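Local coordinates for crispr-associated protein Cas5, dvulg subtype (Xanthomonas oryzae pv. oryzae, PDB 3VZI) that probably cleaves precursor CRISPR RNA as a Cas5d endoribonuclease of the microbial CRISPR immune system, at residues A[152-157]-A[161-166]. Sequence-based numbering, arbitrary orientation.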
loop_
_atom_site.group_PDB
_atom_site.type_symbol
_atom_site.label_atom_id
_atom_site.label_comp_id
_atom_site.label_asym_id
_atom_site.label_seq_id
_atom_site.Cartn_x
_atom_site.Cartn_y
_atom_site.Cartn_z
ATOM N N GLN A 152 9.359 -0.583 -12.341
ATOM C CA GLN A 152 8.009 -1.055 -12.665
ATOM C C GLN A 152 6.997 -0.054 -12.098
ATOM O O GLN A 152 7.332 0.687 -11.189
ATOM C CB GLN A 152 7.792 -2.455 -12.084
ATOM C CG GLN A 152 8.082 -2.539 -10.591
ATOM C CD GLN A 152 7.904 -3.933 -10.001
ATOM O OE1 GLN A 152 7.005 -4.698 -10.389
ATOM N NE2 GLN A 152 8.758 -4.259 -9.024
ATOM N N ALA A 153 5.778 -0.026 -12.638
ATOM C CA ALA A 153 4.717 0.872 -12.160
ATOM C C ALA A 153 4.392 0.661 -10.673
ATOM O O ALA A 153 3.971 -0.436 -10.274
ATOM C CB ALA A 153 3.457 0.679 -12.990
ATOM N N PRO A 154 4.580 1.703 -9.829
ATOM C CA PRO A 154 4.154 1.503 -8.434
ATOM C C PRO A 154 2.644 1.348 -8.330
ATOM O O PRO A 154 1.918 1.910 -9.146
ATOM C CB PRO A 154 4.609 2.778 -7.718
ATOM C CG PRO A 154 4.873 3.746 -8.797
ATOM C CD PRO A 154 5.288 2.978 -10.015
ATOM N N CYS A 155 2.198 0.601 -7.313
ATOM C CA CYS A 155 0.794 0.307 -7.134
ATOM C C CYS A 155 0.283 0.697 -5.780
ATOM O O CYS A 155 1.034 0.723 -4.807
ATOM C CB CYS A 155 0.541 -1.176 -7.352
ATOM S SG CYS A 155 0.466 -1.470 -9.117
ATOM N N LEU A 156 -1.018 0.974 -5.724
ATOM C CA LEU A 156 -1.686 1.187 -4.471
ATOM C C LEU A 156 -2.304 -0.123 -3.984
ATOM O O LEU A 156 -3.534 -0.331 -4.029
ATOM C CB LEU A 156 -2.669 2.363 -4.554
ATOM C CG LEU A 156 -1.999 3.699 -4.900
ATOM C CD1 LEU A 156 -3.019 4.836 -4.919
ATOM C CD2 LEU A 156 -0.840 3.984 -3.943
ATOM N N GLY A 157 -1.421 -1.013 -3.528
ATOM C CA GLY A 157 -1.829 -2.270 -2.917
ATOM C C GLY A 157 -1.963 -3.384 -3.921
ATOM O O GLY A 157 -1.429 -4.459 -3.727
ATOM N N PHE A 161 -4.431 -0.979 -9.483
ATOM C CA PHE A 161 -4.440 0.420 -9.048
ATOM C C PHE A 161 -3.062 1.071 -9.120
ATOM O O PHE A 161 -2.252 0.938 -8.195
ATOM C CB PHE A 161 -5.003 0.543 -7.623
ATOM C CG PHE A 161 -6.348 -0.094 -7.454
ATOM C CD1 PHE A 161 -7.468 0.440 -8.086
ATOM C CD2 PHE A 161 -6.494 -1.230 -6.678
ATOM C CE1 PHE A 161 -8.713 -0.156 -7.950
ATOM C CE2 PHE A 161 -7.730 -1.829 -6.535
ATOM C CZ PHE A 161 -8.844 -1.294 -7.168
ATOM N N PRO A 162 -2.792 1.791 -10.221
ATOM C CA PRO A 162 -1.492 2.492 -10.379
ATOM C C PRO A 162 -1.319 3.663 -9.384
ATOM O O PRO A 162 -2.286 4.352 -9.048
ATOM C CB PRO A 162 -1.531 2.988 -11.826
ATOM C CG PRO A 162 -2.991 3.120 -12.143
ATOM C CD PRO A 162 -3.743 2.111 -11.304
ATOM N N ALA A 163 -0.093 3.855 -8.907
ATOM C CA ALA A 163 0.252 4.938 -7.985
ATOM C C ALA A 163 0.919 6.111 -8.692
ATOM O O ALA A 163 1.973 5.933 -9.294
ATOM C CB ALA A 163 1.202 4.401 -6.926
ATOM N N SER A 164 0.341 7.307 -8.623
ATOM C CA SER A 164 1.095 8.499 -9.029
ATOM C C SER A 164 1.965 8.931 -7.871
ATOM O O SER A 164 1.677 8.624 -6.718
ATOM C CB SER A 164 0.187 9.649 -9.385
ATOM O OG SER A 164 -0.608 9.267 -10.448
ATOM N N PHE A 165 2.991 9.697 -8.174
ATOM C CA PHE A 165 3.937 10.076 -7.168
ATOM C C PHE A 165 4.741 11.289 -7.601
ATOM O O PHE A 165 5.017 11.459 -8.786
ATOM C CB PHE A 165 4.862 8.896 -6.840
ATOM C CG PHE A 165 5.655 8.385 -8.020
ATOM C CD1 PHE A 165 6.821 9.009 -8.414
ATOM C CD2 PHE A 165 5.229 7.255 -8.726
ATOM C CE1 PHE A 165 7.550 8.533 -9.491
ATOM C CE2 PHE A 165 5.952 6.773 -9.817
ATOM C CZ PHE A 165 7.119 7.418 -10.195
ATOM N N ALA A 166 5.093 12.141 -6.641
ATOM C CA ALA A 166 6.078 13.212 -6.877
ATOM C C ALA A 166 7.020 13.314 -5.671
ATOM O O ALA A 166 6.607 13.064 -4.530
ATOM C CB ALA A 166 5.382 14.542 -7.160
#
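With CG of F165 set between its own backbone N and carbonyl carbon (chi1 60°), the phenyl ring is brought against the pyrrolidine of P154, and the two side chains cross at about a right angle. The pyrrolidine meets the ring obliquely, P154 CG lying 3.4 Å from F165 CE2. In L156, CG instead lies anti to the carbonyl carbon (chi1 -61°), which carries the branched end over A163, where CD2 of L156 comes within 3.6 Å of CB of A163. CB of A163 also packs against CB of P154, at 3.9 Å, and so sits between proline and leucine.

The backbones behind these groups form a single antiparallel beta bridge, with C155 and P162 as the non-hydrogen-bonded pair, a place where a proline forfeits no cross-chain N-H. L156 N bonds to F161 O at 2.8 Å and almost straight (170°), while A163 N reaches P154 O, also at 2.8 Å, from above the carbonyl plane. Strand 164-167, entered from this bridge, is the edge strand beside 7-13 in a sheet whose 4-1-3-2 core order is that of the RRM-like (ferredoxin-like) fold. On the sheet's helical side, I41 of helix 35-45 touches both P154 and L156, and I45 touches F165. A weak bond from G157 N to C155 O (3.3 Å) spans the turn at L156.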